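(S)-ureidoglycine--glyoxylate transaminase (PDB 3ISL) catalyses the pyridoxal-phosphate-dependent transfer of the amino group from (S)-ureidoglycine to glyoxylate, giving oxalurate and glycine in bacterial purine catabolism. Local coordinates at residues A[29-35]-A[270-275]; A[64-68]-A[248-252]; A[128-132]-A[157-162]. All blocks are in the same frame, centred on the assembly; numbering follows the deposited sequence.

Contact 1. Residues A[29-35]-A[270-275]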
loop_
_atom_site.group_PDB
_atom_site.type_symbol
_atom_site.label_atom_id
_atom_site.label_comp_id
_atom_site.label_asym_id
_atom_site.label_seq_id
_atom_site.Cartn_x
_atom_site.Cartn_y
_atom_site.Cartn_z
ATOM N N VAL A 29 -18.476 2.521 -2.053
ATOM C CA VAL A 29 -18.141 1.107 -2.270
ATOM C C VAL A 29 -17.097 0.542 -1.254
ATOM O O VAL A 29 -16.944 -0.690 -1.120
ATOM C CB VAL A 29 -17.681 0.755 -3.730
ATOM C CG1 VAL A 29 -16.127 0.940 -3.876
ATOM C CG2 VAL A 29 -18.061 -0.683 -4.019
ATOM N N MET A 30 -16.473 1.427 -0.474
ATOM C CA MET A 30 -15.350 0.967 0.408
ATOM C C MET A 30 -15.910 0.408 1.740
ATOM O O MET A 30 -15.192 -0.200 2.513
ATOM C CB MET A 30 -14.345 2.097 0.603
ATOM C CG MET A 30 -13.592 2.339 -0.714
ATOM S SD MET A 30 -12.099 3.313 -0.457
ATOM C CE MET A 30 -12.851 4.932 -0.304
ATOM N N SER A 31 -17.221 0.556 1.925
ATOM C CA SER A 31 -17.921 -0.063 3.037
ATOM C C SER A 31 -18.365 -1.520 2.660
ATOM O O SER A 31 -18.930 -2.192 3.472
ATOM C CB SER A 31 -19.133 0.837 3.444
ATOM O OG SER A 31 -20.345 0.579 2.709
ATOM N N THR A 32 -18.028 -2.020 1.478
ATOM C CA THR A 32 -18.420 -3.408 1.092
ATOM C C THR A 32 -17.602 -4.462 1.877
ATOM O O THR A 32 -16.410 -4.328 1.986
ATOM C CB THR A 32 -18.170 -3.614 -0.374
ATOM O OG1 THR A 32 -18.862 -2.602 -1.133
ATOM C CG2 THR A 32 -18.639 -4.997 -0.836
ATOM N N PRO A 33 -18.248 -5.533 2.393
ATOM C CA PRO A 33 -17.442 -6.568 3.083
ATOM C C PRO A 33 -16.393 -7.208 2.132
ATOM O O PRO A 33 -16.663 -7.491 0.956
ATOM C CB PRO A 33 -18.491 -7.556 3.609
ATOM C CG PRO A 33 -19.746 -6.570 3.966
ATOM C CD PRO A 33 -19.708 -5.669 2.650
ATOM N N VAL A 34 -15.222 -7.465 2.677
ATOM C CA VAL A 34 -14.092 -7.979 1.919
ATOM C C VAL A 34 -14.323 -9.453 1.556
ATOM O O VAL A 34 -15.130 -10.128 2.202
ATOM C CB VAL A 34 -12.783 -7.882 2.686
ATOM C CG1 VAL A 34 -12.427 -6.432 3.065
ATOM C CG2 VAL A 34 -12.832 -8.726 3.902
ATOM N N VAL A 35 -13.675 -9.886 0.474
ATOM C CA VAL A 35 -13.553 -11.285 0.086
ATOM C C VAL A 35 -12.031 -11.547 0.019
ATOM O O VAL A 35 -11.294 -10.600 -0.041
ATOM C CB VAL A 35 -14.206 -11.555 -1.330
ATOM C CG1 VAL A 35 -15.740 -11.318 -1.323
ATOM C CG2 VAL A 35 -13.507 -10.781 -2.487
ATOM N N THR A 270 -7.638 -5.703 -0.489
ATOM C CA THR A 270 -9.019 -5.950 -0.912
ATOM C C THR A 270 -9.845 -4.743 -1.177
ATOM O O THR A 270 -10.332 -4.570 -2.297
ATOM C CB THR A 270 -9.793 -6.809 0.068
ATOM O OG1 THR A 270 -8.947 -7.888 0.497
ATOM C CG2 THR A 270 -11.210 -7.332 -0.654
ATOM N N THR A 271 -9.940 -3.858 -0.185
ATOM C CA THR A 271 -10.760 -2.694 -0.270
ATOM C C THR A 271 -10.180 -1.687 -1.284
ATOM O O THR A 271 -10.941 -1.017 -1.984
ATOM C CB THR A 271 -10.946 -2.039 1.112
ATOM O OG1 THR A 271 -11.667 -2.930 1.944
ATOM C CG2 THR A 271 -11.690 -0.680 0.961
ATOM N N MET A 272 -8.854 -1.570 -1.361
ATOM C CA MET A 272 -8.231 -0.615 -2.296
ATOM C C MET A 272 -8.467 -1.045 -3.748
ATOM O O MET A 272 -8.564 -0.220 -4.623
ATOM C CB MET A 272 -6.717 -0.427 -2.040
ATOM C CG MET A 272 -6.442 0.485 -0.813
ATOM S SD MET A 272 -7.244 2.130 -0.923
ATOM C CE MET A 272 -6.672 2.781 -2.520
ATOM N N LEU A 273 -8.542 -2.348 -3.961
ATOM C CA LEU A 273 -8.913 -2.913 -5.267
ATOM C C LEU A 273 -10.369 -2.647 -5.648
ATOM O O LEU A 273 -10.628 -2.289 -6.798
ATOM C CB LEU A 273 -8.647 -4.449 -5.305
ATOM C CG LEU A 273 -8.871 -5.023 -6.734
ATOM C CD1 LEU A 273 -7.917 -4.405 -7.703
ATOM C CD2 LEU A 273 -8.803 -6.538 -6.841
ATOM N N TYR A 274 -11.311 -2.785 -4.687
ATOM C CA TYR A 274 -12.686 -2.375 -4.901
ATOM C C TYR A 274 -12.696 -0.939 -5.427
ATOM O O TYR A 274 -13.400 -0.620 -6.435
ATOM C CB TYR A 274 -13.538 -2.411 -3.586
ATOM C CG TYR A 274 -13.900 -3.788 -3.016
ATOM C CD1 TYR A 274 -13.741 -4.961 -3.767
ATOM C CD2 TYR A 274 -14.453 -3.893 -1.722
ATOM C CE1 TYR A 274 -14.119 -6.215 -3.232
ATOM C CE2 TYR A 274 -14.799 -5.093 -1.182
ATOM C CZ TYR A 274 -14.646 -6.272 -1.937
ATOM O OH TYR A 274 -14.995 -7.515 -1.345
ATOM N N ALA A 275 -11.959 -0.089 -4.703
ATOM C CA ALA A 275 -11.939 1.340 -4.967
ATOM C C ALA A 275 -11.326 1.638 -6.340
ATOM O O ALA A 275 -11.879 2.388 -7.087
ATOM C CB ALA A 275 -11.258 2.117 -3.829
HETATM O O HOH W 1 -14.217 -2.765 1.655
#
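V29 reaches helix 270-286 through CG1, which lies 4.2 Å from CB of Y274. The next side chain, M30, runs past the helix at about a right angle to T271: its CB and CG touch the T271 methyl CG2, and the extended chi2 (-164°) carries SD out to A275 CB at 3.7 Å. V29 to T32 form a type I beta turn, in which V29 O takes both the backbone N and OG1 of T32, the latter at 2.7 Å. One water ties the turn to the helix, donating to M30 O and T32 O and accepting from T271 OG1. This loop, between helix 24-29 and helix 40-56 of this class-V aminotransferase, lies over the start of helix 270-286 beside the second subunit, whose L7 and V20 pack on V29 and V34. T32 CB sits 3.8 Å from CE2 of Y274, and the carbonyl oxygens of T32 and P33 both lie at the ring's edge, near its plane. Y274 OH donates to P33 O at 2.8 Å, tilted 23° from the carbonyl plane. A phenylalanine in place of Y274 would probably leave P33 O without this donor and the loop less firmly tied to the helix. V34 meets T270 at about a right angle, its CB 3.7 Å from the T270 methyl CG2, and that methyl also meets V35 O.

Contact 2. Residues A[64-68]-A[248-252]; sequences AYPID and YFDLS
I67 lays its CD1 against the F249 ring, 4.0 Å from CE1, the two side chains crossing at about a right angle. Its other branch, CG2, meets L251 CD2 at 4.1 Å; chi1 of 70° puts CG1, and CD1 beyond it, on the F249 side, with CG2 beside the backbone N and facing L251. Residues 65-68 of the edge strand 63-68 of the central sheet run nearly opposite to 248-251, whose D250 caps helix 251-257 through a weak bond from S252 N to OD2. Towards the start of the strand, Y65 OH lies 3.9 Å from L251 CB, while its hydrogen bond goes to Y211 OH. At the other end Y248, with CG anti to its backbone N (chi1 -174°), sends its hydroxyl across to D68 O. That bond is 2.6 Å long and comes from 40° above the carbonyl plane, although the oxygen itself lies in the plane of the tyrosine ring, at its edge. The Y248 hydroxyl is also hydrogen-bonded to T70 N of the second subunit, and F249 stacks on F249 of that subunit. Buried apolar contacts thus fill the middle, while the hydroxyl of Y248, whose side chain comes within about 5 Å of a bound pyridoxal phosphate, joins both chains through two backbone partners.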
loop_
_atom_site.group_PDB
_atom_site.type_symbol
_atom_site.label_atom_id
_atom_site.label_comp_id
_atom_site.label_asym_id
_atom_site.label_seq_id
_atom_site.Cartn_x
_atom_site.Cartn_y
_atom_site.Cartn_z
ATOM N N ALA A 64 -1.010 -5.103 -17.286
ATOM C CA ALA A 64 -1.589 -3.888 -16.719
ATOM C C ALA A 64 -2.355 -4.272 -15.455
ATOM O O ALA A 64 -3.337 -4.961 -15.539
ATOM C CB ALA A 64 -2.499 -3.196 -17.725
ATOM N N TYR A 65 -1.876 -3.829 -14.306
ATOM C CA TYR A 65 -2.331 -4.340 -13.004
ATOM C C TYR A 65 -1.772 -3.442 -11.968
ATOM O O TYR A 65 -0.771 -2.790 -12.217
ATOM C CB TYR A 65 -1.922 -5.822 -12.787
ATOM C CG TYR A 65 -0.409 -6.128 -12.824
ATOM C CD1 TYR A 65 0.209 -6.593 -13.996
ATOM C CD2 TYR A 65 0.377 -5.960 -11.698
ATOM C CE1 TYR A 65 1.605 -6.902 -14.029
ATOM C CE2 TYR A 65 1.759 -6.242 -11.718
ATOM C CZ TYR A 65 2.347 -6.697 -12.882
ATOM O OH TYR A 65 3.688 -6.967 -12.851
ATOM N N PRO A 66 -2.431 -3.333 -10.806
ATOM C CA PRO A 66 -1.886 -2.415 -9.806
ATOM C C PRO A 66 -0.831 -3.078 -8.883
ATOM O O PRO A 66 -0.842 -4.258 -8.689
ATOM C CB PRO A 66 -3.112 -2.050 -8.949
ATOM C CG PRO A 66 -4.011 -3.165 -9.102
ATOM C CD PRO A 66 -3.753 -3.848 -10.429
ATOM N N ILE A 67 0.050 -2.294 -8.312
ATOM C CA ILE A 67 0.855 -2.832 -7.231
ATOM C C ILE A 67 0.408 -2.090 -5.950
ATOM O O ILE A 67 -0.152 -0.966 -6.001
ATOM C CB ILE A 67 2.437 -2.732 -7.479
ATOM C CG1 ILE A 67 2.901 -1.311 -7.403
ATOM C CG2 ILE A 67 2.967 -3.368 -8.785
ATOM C CD1 ILE A 67 3.672 -1.073 -6.063
ATOM N N ASP A 68 0.688 -2.688 -4.799
ATOM C CA ASP A 68 0.067 -2.221 -3.575
ATOM C C ASP A 68 1.137 -1.330 -3.002
ATOM O O ASP A 68 2.192 -1.797 -2.594
ATOM C CB ASP A 68 -0.260 -3.426 -2.672
ATOM C CG ASP A 68 -1.416 -4.270 -3.196
ATOM O OD1 ASP A 68 -1.740 -5.312 -2.574
ATOM O OD2 ASP A 68 -1.966 -3.897 -4.272
ATOM N N TYR A 248 9.209 -7.502 -2.500
ATOM C CA TYR A 248 7.847 -6.946 -2.596
ATOM C C TYR A 248 7.611 -6.261 -3.961
ATOM O O TYR A 248 6.531 -6.417 -4.558
ATOM C CB TYR A 248 7.582 -5.974 -1.438
ATOM C CG TYR A 248 6.172 -5.429 -1.327
ATOM C CD1 TYR A 248 5.159 -6.172 -0.682
ATOM C CD2 TYR A 248 5.849 -4.161 -1.869
ATOM C CE1 TYR A 248 3.883 -5.659 -0.539
ATOM C CE2 TYR A 248 4.574 -3.616 -1.745
ATOM C CZ TYR A 248 3.575 -4.364 -1.081
ATOM O OH TYR A 248 2.281 -3.827 -0.946
ATOM N N PHE A 249 8.629 -5.571 -4.482
ATOM C CA PHE A 249 8.556 -4.939 -5.829
ATOM C C PHE A 249 9.029 -5.832 -7.004
ATOM O O PHE A 249 9.334 -5.327 -8.090
ATOM C CB PHE A 249 9.298 -3.575 -5.812
ATOM C CG PHE A 249 8.738 -2.571 -4.806
ATOM C CD1 PHE A 249 7.347 -2.427 -4.618
ATOM C CD2 PHE A 249 9.601 -1.786 -4.047
ATOM C CE1 PHE A 249 6.826 -1.513 -3.682
ATOM C CE2 PHE A 249 9.098 -0.859 -3.106
ATOM C CZ PHE A 249 7.708 -0.743 -2.914
ATOM N N ASP A 250 9.097 -7.162 -6.785
ATOM C CA ASP A 250 9.559 -8.115 -7.820
ATOM C C ASP A 250 8.432 -8.384 -8.873
ATOM O O ASP A 250 7.566 -9.260 -8.659
ATOM C CB ASP A 250 10.070 -9.424 -7.164
ATOM C CG ASP A 250 10.744 -10.410 -8.188
ATOM O OD1 ASP A 250 11.431 -11.379 -7.718
ATOM O OD2 ASP A 250 10.602 -10.197 -9.442
ATOM N N LEU A 251 8.424 -7.623 -9.975
ATOM C CA LEU A 251 7.334 -7.734 -10.989
ATOM C C LEU A 251 7.207 -9.137 -11.594
ATOM O O LEU A 251 6.164 -9.508 -12.106
ATOM C CB LEU A 251 7.484 -6.677 -12.120
ATOM C CG LEU A 251 7.458 -5.213 -11.686
ATOM C CD1 LEU A 251 7.437 -4.306 -12.892
ATOM C CD2 LEU A 251 6.282 -4.855 -10.740
ATOM N N SER A 252 8.313 -9.886 -11.564
ATOM C CA SER A 252 8.383 -11.278 -12.044
ATOM C C SER A 252 7.538 -12.233 -11.193
ATOM O O SER A 252 7.006 -13.218 -11.715
ATOM C CB SER A 252 9.818 -11.796 -11.998
ATOM O OG SER A 252 9.851 -13.026 -12.646
#

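Contact 3. Residues A[128-132]-A[157-162]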
loop_
_atom_site.group_PDB
_atom_site.type_symbol
_atom_site.label_atom_id
_atom_site.label_comp_id
_atom_site.label_asym_id
_atom_site.label_seq_id
_atom_site.Cartn_x
_atom_site.Cartn_y
_atom_site.Cartn_z
ATOM N N ILE A 128 16.884 15.815 -26.086
ATOM C CA ILE A 128 16.813 14.504 -25.415
ATOM C C ILE A 128 17.254 13.347 -26.364
ATOM O O ILE A 128 18.098 12.456 -26.009
ATOM C CB ILE A 128 15.396 14.279 -24.791
ATOM C CG1 ILE A 128 15.136 15.372 -23.735
ATOM C CG2 ILE A 128 15.273 12.812 -24.181
ATOM C CD1 ILE A 128 13.794 15.355 -23.036
ATOM N N ILE A 129 16.646 13.346 -27.550
ATOM C CA ILE A 129 16.899 12.319 -28.572
ATOM C C ILE A 129 18.429 12.303 -28.915
ATOM O O ILE A 129 19.053 11.233 -28.962
ATOM C CB ILE A 129 15.999 12.577 -29.770
ATOM C CG1 ILE A 129 14.520 12.335 -29.365
ATOM C CG2 ILE A 129 16.493 11.799 -31.008
ATOM C CD1 ILE A 129 13.551 12.936 -30.388
ATOM N N ARG A 130 19.049 13.469 -29.031
ATOM C CA ARG A 130 20.524 13.504 -29.183
ATOM C C ARG A 130 21.310 12.797 -28.010
ATOM O O ARG A 130 22.299 12.066 -28.270
ATOM C CB ARG A 130 20.966 14.943 -29.386
ATOM C CG ARG A 130 22.421 15.162 -29.607
ATOM C CD ARG A 130 22.681 15.335 -31.100
ATOM N NE ARG A 130 23.879 16.125 -31.307
ATOM C CZ ARG A 130 24.961 15.694 -31.934
ATOM N NH1 ARG A 130 24.996 14.465 -32.468
ATOM N NH2 ARG A 130 25.978 16.527 -32.048
ATOM N N GLU A 131 20.872 12.989 -26.758
ATOM C CA GLU A 131 21.501 12.282 -25.618
ATOM C C GLU A 131 21.244 10.822 -25.624
ATOM O O GLU A 131 22.117 10.054 -25.215
ATOM C CB GLU A 131 21.076 12.832 -24.259
ATOM C CG GLU A 131 21.567 14.247 -24.128
ATOM C CD GLU A 131 23.082 14.333 -23.950
ATOM O OE1 GLU A 131 23.650 13.548 -23.178
ATOM O OE2 GLU A 131 23.679 15.239 -24.549
ATOM N N ILE A 132 20.052 10.426 -26.035
ATOM C CA ILE A 132 19.747 9.038 -26.232
ATOM C C ILE A 132 20.768 8.426 -27.195
ATOM O O ILE A 132 21.366 7.404 -26.871
ATOM C CB ILE A 132 18.273 8.787 -26.673
ATOM C CG1 ILE A 132 17.274 9.280 -25.558
ATOM C CG2 ILE A 132 18.045 7.262 -26.982
ATOM C CD1 ILE A 132 15.807 9.187 -26.001
ATOM N N ALA A 157 7.912 11.860 -29.544
ATOM C CA ALA A 157 9.192 11.889 -30.307
ATOM C C ALA A 157 10.277 11.126 -29.489
ATOM O O ALA A 157 11.115 10.367 -30.039
ATOM C CB ALA A 157 9.590 13.364 -30.661
ATOM N N ILE A 158 10.173 11.247 -28.180
ATOM C CA ILE A 158 11.139 10.610 -27.287
ATOM C C ILE A 158 10.964 9.076 -27.286
ATOM O O ILE A 158 11.912 8.350 -27.458
ATOM C CB ILE A 158 11.041 11.211 -25.859
ATOM C CG1 ILE A 158 11.597 12.630 -25.907
ATOM C CG2 ILE A 158 11.873 10.302 -24.815
ATOM C CD1 ILE A 158 11.194 13.496 -24.693
ATOM N N GLY A 159 9.744 8.605 -27.139
ATOM C CA GLY A 159 9.460 7.174 -27.241
ATOM C C GLY A 159 9.842 6.566 -28.580
ATOM O O GLY A 159 10.434 5.492 -28.621
ATOM N N GLU A 160 9.559 7.262 -29.672
ATOM C CA GLU A 160 10.028 6.814 -30.984
ATOM C C GLU A 160 11.533 6.645 -31.079
ATOM O O GLU A 160 12.014 5.642 -31.656
ATOM C CB GLU A 160 9.494 7.715 -32.102
ATOM C CG GLU A 160 8.104 7.150 -32.428
ATOM C CD GLU A 160 7.200 8.074 -33.159
ATOM O OE1 GLU A 160 7.531 9.274 -33.331
ATOM O OE2 GLU A 160 6.126 7.563 -33.570
ATOM N N ALA A 161 12.287 7.556 -30.476
ATOM C CA ALA A 161 13.758 7.412 -30.527
ATOM C C ALA A 161 14.165 6.220 -29.623
ATOM O O ALA A 161 15.105 5.527 -29.954
ATOM C CB ALA A 161 14.460 8.716 -30.083
ATOM N N CYS A 162 13.450 5.990 -28.511
ATOM C CA CYS A 162 13.829 4.933 -27.515
ATOM C C CYS A 162 13.674 3.593 -28.198
ATOM O O CYS A 162 14.583 2.769 -28.148
ATOM C CB CYS A 162 12.970 4.969 -26.225
ATOM S SG CYS A 162 13.365 6.352 -25.123
#
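Isoleucine against isoleucine makes the first group of contacts: I128 and I158 bring their CD1 methyls to 3.6 Å, and I128 CG2 lies beside I158 CG1. In both residues CG1 is anti to the carbonyl carbon (chi1 -61° and -71°), with the chain extended beyond it, which carries each terminal methyl into the space between the helices. A second group sets isoleucine against alanine. I129 straddles A161 CB with both branches, CG1 at 3.7 Å and CG2 at 3.8 Å, while its CD1 extends to A157 CB at 4.0 Å and also approaches the A157 carbonyl oxygen, already bonded within its own helix to A161 N. A third contact is methyl to sulfur, I132 CD1 lying 3.8 Å from C162 SG. The two helical segments run almost parallel, 14° apart, with their axes 9.7 Å from each other. They belong to successive crossovers of the large domain: helix 125-135 leads into strand 139-143, and helix 156-164 joins that strand to its parallel neighbour 168-172. Both helices rest on strand 139-143, with I128 and I158 on M142 and I132 and C162 on V140. No hydrogen bond crosses between the segments, and E131 and E160 form salt bridges with K134 and K156 of their own helices; between these segments the helices therefore meet through apolar packing alone, with charge kept away from the seam.

Overall arrangement
Along the chain the contacts enclose one another: contact 3 lies within the span bridged by contact 2, and contact 2 within that of contact 1. Contacts 1 and 2 have centres 19 Å apart; their helices 270-286 and 251-257 are successive in the chain, and both contacts touch the second subunit. Contact 3 lies against the interior of the same seven-stranded sheet whose edge strand 63-68 serves contact 2; their centres are 27 Å apart. Contacts 1 and 3 lie on opposite sides of the chain's centre, 41 Å between centres. The first two therefore belong to the dimer interface region, the third to the sheet's helical cover within a single subunit.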